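Local coordinates for De Novo Protein OR329 (Artificial gene, PDB 4HXT) that is a de novo designed all-helical protein of armadillo-type repeats, probably made as a building block for self-assembling cyclic homo-oligomers, at residues A[6-11]-A[46-51]; A[14-19]-A[58-63]. All coordinates share one frame; numbering follows the deposited sequence.

Interaction 1: A[6-11]-A[46-51]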
ATOM      1  N   LYS A   6      26.185  17.774  18.134  1.00 28.71           N
ATOM      2  CA  LYS A   6      26.635  17.869  19.515  1.00 38.50           C
ATOM      3  C   LYS A   6      25.631  17.181  20.440  1.00 35.67           C
ATOM      4  O   LYS A   6      26.017  16.444  21.346  1.00 31.47           O
ATOM      5  CB  LYS A   6      26.823  19.335  19.912  1.00 40.42           C
ATOM      6  CG  LYS A   6      28.043  19.976  19.266  1.00 46.15           C
ATOM      7  CD  LYS A   6      28.235  21.415  19.727  1.00 46.82           C
ATOM      8  CE  LYS A   6      29.552  21.974  19.195  1.00 49.29           C
ATOM      9  NZ  LYS A   6      29.772  23.406  19.553  1.00 52.19           N
ATOM     10  N   LEU A   7      24.346  17.415  20.205  1.00 28.11           N
ATOM     11  CA  LEU A   7      23.299  16.781  21.001  1.00 30.22           C
ATOM     12  C   LEU A   7      23.399  15.265  20.891  1.00 29.76           C
ATOM     13  O   LEU A   7      23.318  14.554  21.889  1.00 33.53           O
ATOM     14  CB  LEU A   7      21.926  17.229  20.502  1.00 33.49           C
ATOM     15  CG  LEU A   7      21.166  18.312  21.271  1.00 42.61           C
ATOM     16  CD1 LEU A   7      22.124  19.321  21.863  1.00 45.55           C
ATOM     17  CD2 LEU A   7      20.174  18.986  20.335  1.00 36.83           C
ATOM     18  N   VAL A   8      23.566  14.780  19.664  1.00 30.03           N
ATOM     19  CA  VAL A   8      23.671  13.351  19.402  1.00 33.64           C
ATOM     20  C   VAL A   8      24.869  12.750  20.125  1.00 35.23           C
ATOM     21  O   VAL A   8      24.861  11.571  20.488  1.00 30.66           O
ATOM     22  CB  VAL A   8      23.798  13.074  17.885  1.00 31.10           C
ATOM     23  CG1 VAL A   8      24.127  11.606  17.646  1.00 27.19           C
ATOM     24  CG2 VAL A   8      22.494  13.451  17.175  1.00 26.42           C
ATOM     25  N   LYS A   9      25.901  13.560  20.334  1.00 35.47           N
ATOM     26  CA  LYS A   9      27.088  13.077  21.028  1.00 31.94           C
ATOM     27  C   LYS A   9      26.782  12.931  22.518  1.00 29.76           C
ATOM     28  O   LYS A   9      27.237  11.988  23.166  1.00 25.01           O
ATOM     29  CB  LYS A   9      28.262  14.042  20.834  1.00 37.37           C
ATOM     30  CG  LYS A   9      29.597  13.446  21.253  1.00 46.49           C
ATOM     31  CD  LYS A   9      30.722  14.465  21.211  1.00 61.26           C
ATOM     32  CE  LYS A   9      32.070  13.787  21.403  1.00 66.98           C
ATOM     33  NZ  LYS A   9      32.062  12.868  22.576  1.00 68.56           N
ATOM     34  N   LEU A  10      25.998  13.864  23.050  1.00 24.86           N
ATOM     35  CA  LEU A  10      25.628  13.852  24.461  1.00 21.59           C
ATOM     36  C   LEU A  10      24.729  12.664  24.812  1.00 22.30           C
ATOM     37  O   LEU A  10      24.591  12.296  25.981  1.00 24.37           O
ATOM     38  CB  LEU A  10      24.922  15.166  24.821  1.00 27.82           C
ATOM     39  CG  LEU A  10      25.794  16.421  24.697  1.00 37.19           C
ATOM     40  CD1 LEU A  10      24.954  17.677  24.895  1.00 33.50           C
ATOM     41  CD2 LEU A  10      26.915  16.353  25.727  1.00 40.15           C
ATOM     42  N   LEU A  11      24.114  12.066  23.800  1.00 27.24           N
ATOM     43  CA  LEU A  11      23.247  10.921  24.017  1.00 28.27           C
ATOM     44  C   LEU A  11      24.065   9.767  24.570  1.00 29.76           C
ATOM     45  O   LEU A  11      23.548   8.883  25.248  1.00 30.97           O
ATOM     46  CB  LEU A  11      22.598  10.483  22.703  1.00 23.54           C
ATOM     47  CG  LEU A  11      21.558  11.435  22.118  1.00 25.98           C
ATOM     48  CD1 LEU A  11      21.151  10.957  20.727  1.00 23.91           C
ATOM     49  CD2 LEU A  11      20.350  11.506  23.054  1.00 22.19           C
ATOM     50  N   VAL A  46      19.299   8.714  14.752  1.00 24.77           N
ATOM     51  CA  VAL A  46      18.391   7.575  14.841  1.00 22.63           C
ATOM     52  C   VAL A  46      19.086   6.339  15.416  1.00 25.25           C
ATOM     53  O   VAL A  46      18.592   5.735  16.362  1.00 27.33           O
ATOM     54  CB  VAL A  46      17.801   7.226  13.453  1.00 24.22           C
ATOM     55  CG1 VAL A  46      16.991   5.937  13.526  1.00 23.19           C
ATOM     56  CG2 VAL A  46      16.942   8.375  12.953  1.00 26.85           C
ATOM     57  N   GLU A  47      20.227   5.964  14.837  1.00 23.96           N
ATOM     58  CA  GLU A  47      20.982   4.805  15.300  1.00 19.00           C
ATOM     59  C   GLU A  47      21.274   4.927  16.790  1.00 18.77           C
ATOM     60  O   GLU A  47      21.072   3.982  17.548  1.00 23.44           O
ATOM     61  CB  GLU A  47      22.311   4.672  14.544  1.00 29.73           C
ATOM     62  CG  GLU A  47      22.236   4.057  13.149  1.00 45.91           C
ATOM     63  CD  GLU A  47      21.661   5.002  12.112  1.00 63.29           C
ATOM     64  OE1 GLU A  47      21.399   6.175  12.441  1.00 62.92           O
ATOM     65  OE2 GLU A  47      21.476   4.573  10.956  1.00 75.69           O
ATOM     66  N   VAL A  48      21.742   6.098  17.207  1.00 19.43           N
ATOM     67  CA  VAL A  48      22.083   6.330  18.606  1.00 22.75           C
ATOM     68  C   VAL A  48      20.836   6.288  19.489  1.00 23.52           C
ATOM     69  O   VAL A  48      20.866   5.721  20.577  1.00 21.94           O
ATOM     70  CB  VAL A  48      22.800   7.687  18.777  1.00 22.92           C
ATOM     71  CG1 VAL A  48      23.152   7.924  20.234  1.00 24.41           C
ATOM     72  CG2 VAL A  48      24.056   7.726  17.900  1.00 30.54           C
ATOM     73  N   LEU A  49      19.740   6.883  19.024  1.00 18.74           N
ATOM     74  CA  LEU A  49      18.499   6.886  19.797  1.00 20.59           C
ATOM     75  C   LEU A  49      17.959   5.474  19.957  1.00 19.55           C
ATOM     76  O   LEU A  49      17.401   5.129  20.998  1.00 25.07           O
ATOM     77  CB  LEU A  49      17.446   7.765  19.123  1.00 20.43           C
ATOM     78  CG  LEU A  49      17.677   9.265  19.306  1.00 22.89           C
ATOM     79  CD1 LEU A  49      16.720  10.033  18.417  1.00 22.00           C
ATOM     80  CD2 LEU A  49      17.484   9.640  20.780  1.00 18.43           C
ATOM     81  N   VAL A  50      18.119   4.663  18.914  1.00 20.53           N
ATOM     82  CA  VAL A  50      17.657   3.282  18.946  1.00 20.60           C
ATOM     83  C   VAL A  50      18.467   2.509  19.977  1.00 24.49           C
ATOM     84  O   VAL A  50      17.950   1.610  20.638  1.00 25.68           O
ATOM     85  CB  VAL A  50      17.795   2.611  17.558  1.00 21.18           C
ATOM     86  CG1 VAL A  50      17.624   1.102  17.678  1.00 23.32           C
ATOM     87  CG2 VAL A  50      16.740   3.180  16.615  1.00 24.16           C
ATOM     88  N   LYS A  51      19.738   2.858  20.117  1.00 23.97           N
ATOM     89  CA  LYS A  51      20.572   2.184  21.101  1.00 27.14           C
ATOM     90  C   LYS A  51      20.101   2.595  22.503  1.00 25.09           C
ATOM     91  O   LYS A  51      20.040   1.769  23.408  1.00 27.08           O
ATOM     92  CB  LYS A  51      22.042   2.561  20.923  1.00 32.81           C
ATOM     93  CG  LYS A  51      22.995   1.491  21.433  1.00 51.42           C
ATOM     94  CD  LYS A  51      24.265   2.093  22.006  1.00 67.77           C
ATOM     95  CE  LYS A  51      25.318   1.025  22.259  1.00 73.75           C
ATOM     96  NZ  LYS A  51      25.855   0.473  20.982  1.00 77.23           N
TER
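Neither a ring nor a planar polar group enters the contact between Val-8, Leu-11, Val-48 and Leu-49, so there are no faces or edges to pair: the surface is built wholly from branched aliphatic side chains. Val-48 carries it from helix 45-52, its two methyls forked between two partners in 6-11. CG1, anti to the backbone N (chi1 180°), rests against the base of Leu-11, 3.6 Å from CB of that leucine, and the same methyl is 3.7 Å from Leu-11 CD1. The other branch, CG2, reaches Val-8 instead, where it meets CG1 at 3.9 Å. Val-48 therefore bridges Val-8 and Leu-11, residues three apart in 6-11, with one methyl to each.

Leu-11 does more than back up this valine. Beyond CG its chain runs on fully extended to CD1 (chi2 172°), which carries that methyl past Val-48 as far as Leu-49. There it meets the side branch of the second leucine, Leu-11 CD1 lying 3.9 Å from Leu-49 CD2, while Leu-11 CD2 stands 4.1 Å from the same Leu-49 methyl. No hydrogen bond or ion pair crosses between the segments, and cohesion rests on van der Waals contact and the burial of 172 Å² of largely apolar surface. The backbones come nearest at Leu-11 and Val-48, whose CA atoms are 7.2 Å apart.

Helix 3-10 and helix 45-52 thus pack side by side near the N-terminal end of the armadillo-type array, and each leucine also turns to another helix. Leu-11 lies on Ala-22 and Leu-26 of helix 16-30, whereas Leu-49 packs on Ala-67, Leu-68 and Ile-71 of helix 58-71.

Interaction 2: A[14-19]-A[58-63]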
ATOM      1  N   THR A  14      27.543   9.189  30.052  1.00 35.12           N
ATOM      2  CA  THR A  14      27.350   8.126  31.034  1.00 35.25           C
ATOM      3  C   THR A  14      26.434   8.600  32.152  1.00 30.75           C
ATOM      4  O   THR A  14      26.109   7.848  33.073  1.00 35.76           O
ATOM      5  CB  THR A  14      28.691   7.665  31.647  1.00 33.88           C
ATOM      6  OG1 THR A  14      29.407   8.801  32.145  1.00 30.68           O
ATOM      7  CG2 THR A  14      29.539   6.945  30.606  1.00 32.31           C
ATOM      8  N   ASP A  15      26.020   9.859  32.053  1.00 36.82           N
ATOM      9  CA  ASP A  15      25.132  10.462  33.034  1.00 31.30           C
ATOM     10  C   ASP A  15      23.712  10.460  32.470  1.00 30.33           C
ATOM     11  O   ASP A  15      23.448  11.102  31.458  1.00 40.25           O
ATOM     12  CB  ASP A  15      25.573  11.903  33.316  1.00 30.30           C
ATOM     13  CG  ASP A  15      24.820  12.528  34.477  1.00 30.17           C
ATOM     14  OD1 ASP A  15      23.608  12.264  34.617  1.00 36.53           O
ATOM     15  OD2 ASP A  15      25.439  13.292  35.245  1.00 42.29           O
ATOM     16  N   SER A  16      22.805   9.737  33.121  1.00 30.46           N
ATOM     17  CA  SER A  16      21.417   9.674  32.662  1.00 34.76           C
ATOM     18  C   SER A  16      20.810  11.062  32.483  1.00 31.27           C
ATOM     19  O   SER A  16      20.037  11.288  31.553  1.00 33.32           O
ATOM     20  CB  SER A  16      20.555   8.873  33.644  1.00 33.43           C
ATOM     21  OG  SER A  16      20.712   7.482  33.445  1.00 32.82           O
ATOM     22  N   GLU A  17      21.158  11.985  33.374  1.00 35.89           N
ATOM     23  CA  GLU A  17      20.642  13.348  33.293  1.00 37.52           C
ATOM     24  C   GLU A  17      21.018  13.984  31.960  1.00 29.42           C
ATOM     25  O   GLU A  17      20.194  14.627  31.317  1.00 29.38           O
ATOM     26  CB  GLU A  17      21.196  14.208  34.435  1.00 36.02           C
ATOM     27  CG  GLU A  17      20.807  13.725  35.818  1.00 43.07           C
ATOM     28  CD  GLU A  17      19.307  13.568  35.981  1.00 44.46           C
ATOM     29  OE1 GLU A  17      18.583  14.586  35.916  1.00 40.54           O
ATOM     30  OE2 GLU A  17      18.852  12.419  36.170  1.00 44.55           O
ATOM     31  N   THR A  18      22.271  13.802  31.556  1.00 25.89           N
ATOM     32  CA  THR A  18      22.750  14.359  30.299  1.00 28.74           C
ATOM     33  C   THR A  18      22.044  13.668  29.131  1.00 28.27           C
ATOM     34  O   THR A  18      21.591  14.322  28.196  1.00 30.66           O
ATOM     35  CB  THR A  18      24.269  14.158  30.154  1.00 33.30           C
ATOM     36  OG1 THR A  18      24.930  14.729  31.290  1.00 36.90           O
ATOM     37  CG2 THR A  18      24.782  14.825  28.884  1.00 26.54           C
ATOM     38  N   GLN A  19      21.950  12.345  29.201  1.00 29.71           N
ATOM     39  CA  GLN A  19      21.308  11.561  28.152  1.00 30.86           C
ATOM     40  C   GLN A  19      19.849  11.951  27.937  1.00 25.29           C
ATOM     41  O   GLN A  19      19.426  12.222  26.813  1.00 25.82           O
ATOM     42  CB  GLN A  19      21.353  10.076  28.491  1.00 28.34           C
ATOM     43  CG  GLN A  19      22.713   9.430  28.382  1.00 24.63           C
ATOM     44  CD  GLN A  19      22.613   7.932  28.534  1.00 32.32           C
ATOM     45  OE1 GLN A  19      22.135   7.436  29.552  1.00 38.53           O
ATOM     46  NE2 GLN A  19      23.044   7.198  27.514  1.00 31.91           N
ATOM     47  N   SER A  58      14.585   3.521  32.606  1.00 30.37           N
ATOM     48  CA  SER A  58      13.315   3.808  31.945  1.00 29.90           C
ATOM     49  C   SER A  58      13.174   5.269  31.539  1.00 30.09           C
ATOM     50  O   SER A  58      12.520   5.583  30.545  1.00 28.70           O
ATOM     51  CB  SER A  58      12.144   3.417  32.847  1.00 31.48           C
ATOM     52  OG  SER A  58      12.098   2.018  33.030  1.00 40.13           O
ATOM     53  N   GLU A  59      13.779   6.168  32.308  1.00 26.21           N
ATOM     54  CA  GLU A  59      13.700   7.586  31.984  1.00 29.21           C
ATOM     55  C   GLU A  59      14.386   7.858  30.649  1.00 29.07           C
ATOM     56  O   GLU A  59      13.909   8.667  29.850  1.00 27.00           O
ATOM     57  CB  GLU A  59      14.348   8.425  33.085  1.00 29.42           C
ATOM     58  CG  GLU A  59      13.618   8.355  34.404  1.00 37.36           C
ATOM     59  CD  GLU A  59      12.145   8.695  34.269  1.00 41.36           C
ATOM     60  OE1 GLU A  59      11.836   9.817  33.813  1.00 36.75           O
ATOM     61  OE2 GLU A  59      11.301   7.837  34.619  1.00 35.91           O
ATOM     62  N   VAL A  60      15.507   7.183  30.417  1.00 21.50           N
ATOM     63  CA  VAL A  60      16.247   7.348  29.172  1.00 25.78           C
ATOM     64  C   VAL A  60      15.462   6.706  28.030  1.00 23.26           C
ATOM     65  O   VAL A  60      15.352   7.274  26.949  1.00 27.51           O
ATOM     66  CB  VAL A  60      17.640   6.699  29.259  1.00 22.47           C
ATOM     67  CG1 VAL A  60      18.331   6.764  27.899  1.00 24.36           C
ATOM     68  CG2 VAL A  60      18.477   7.416  30.313  1.00 28.08           C
ATOM     69  N   GLN A  61      14.919   5.519  28.280  1.00 24.73           N
ATOM     70  CA  GLN A  61      14.131   4.816  27.274  1.00 26.51           C
ATOM     71  C   GLN A  61      12.959   5.668  26.814  1.00 24.71           C
ATOM     72  O   GLN A  61      12.725   5.829  25.619  1.00 25.79           O
ATOM     73  CB  GLN A  61      13.570   3.518  27.842  1.00 24.48           C
ATOM     74  CG  GLN A  61      14.594   2.457  28.170  1.00 27.53           C
ATOM     75  CD  GLN A  61      13.928   1.188  28.651  1.00 38.95           C
ATOM     76  OE1 GLN A  61      13.178   1.205  29.626  1.00 41.68           O
ATOM     77  NE2 GLN A  61      14.186   0.082  27.966  1.00 33.35           N
ATOM     78  N   LYS A  62      12.214   6.198  27.780  1.00 22.35           N
ATOM     79  CA  LYS A  62      11.051   7.021  27.482  1.00 28.79           C
ATOM     80  C   LYS A  62      11.394   8.238  26.625  1.00 27.33           C
ATOM     81  O   LYS A  62      10.684   8.537  25.664  1.00 26.21           O
ATOM     82  CB  LYS A  62      10.369   7.445  28.794  1.00 29.13           C
ATOM     83  CG  LYS A  62      10.238   8.939  29.012  1.00 40.25           C
ATOM     84  CD  LYS A  62       9.679   9.234  30.398  1.00 53.72           C
ATOM     85  CE  LYS A  62       9.662  10.725  30.685  1.00 62.34           C
ATOM     86  NZ  LYS A  62       9.115  11.029  32.037  1.00 68.89           N
ATOM     87  N   GLU A  63      12.481   8.930  26.962  1.00 24.68           N
ATOM     88  CA  GLU A  63      12.884  10.119  26.210  1.00 24.97           C
ATOM     89  C   GLU A  63      13.415   9.769  24.829  1.00 24.64           C
ATOM     90  O   GLU A  63      13.201  10.511  23.875  1.00 23.92           O
ATOM     91  CB  GLU A  63      13.942  10.922  26.977  1.00 27.98           C
ATOM     92  CG  GLU A  63      13.421  11.622  28.223  1.00 40.55           C
ATOM     93  CD  GLU A  63      12.182  12.459  27.945  1.00 51.01           C
ATOM     94  OE1 GLU A  63      12.164  13.184  26.929  1.00 48.71           O
ATOM     95  OE2 GLU A  63      11.228  12.397  28.748  1.00 60.66           O
TER
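Val-60 meets Ser-16 and Gln-19 through a single methyl, and this is where the two segments close up. Its CG2 lies 3.7 Å from Gln-19 OE1 and, on the same methyl, 3.8 Å from Ser-16 OG; both are plain van der Waals contacts of carbon with oxygen. The Gln-19 chain, extended beyond CG (chi2 -171°), carries its amide out to Val-60. The polar ends are held by other partners. Gln-19 NE2 is hydrogen-bonded to the main-chain O of Leu-11, and Ser-16 OG to Asp-57 OD2, just ahead of helix 58-71. Leu-52 touches both Gln-19 and Val-60 from the side of helix 45-52. The arrangement belongs to the superhelical stacking of armadillo-type repeats, in which corresponding helices line up next to each other, here by the N-terminal turns of helix 16-30 and helix 58-71. Away from Val-60 the character changes to charged and more open. Asp-15 caps helix 16-30, its OD1 accepting from Glu-17 N at 2.8 Å; the N-H meets the anti side of the carboxylate, 23° out of its plane, and the bond is bent to 135°. On helix 58-71, Lys-62 NZ forms a weak salt bridge with Glu-59 OE1 at 3.5 Å, one turn back.

In the fold
Interactions 1 and 2 join the same two pairs of consecutive helices at sites whose centres are about 11 Å apart. Helix 3-10 leads directly into helix 16-30, and helix 45-52 into helix 58-71, so each successive pair of helices supplies one helix to each contact. Interaction 1 is buried and purely aliphatic; interaction 2 is smaller and only partly buried. The latter, at helix starts, mixes one valine methyl with serine and glutamine and has capping and charged groups around it. The bond from the glutamine amide to the end of 6-11 ties interaction 2 to interaction 1, and Leu-10 O packs on Thr-18 CG2 beside it.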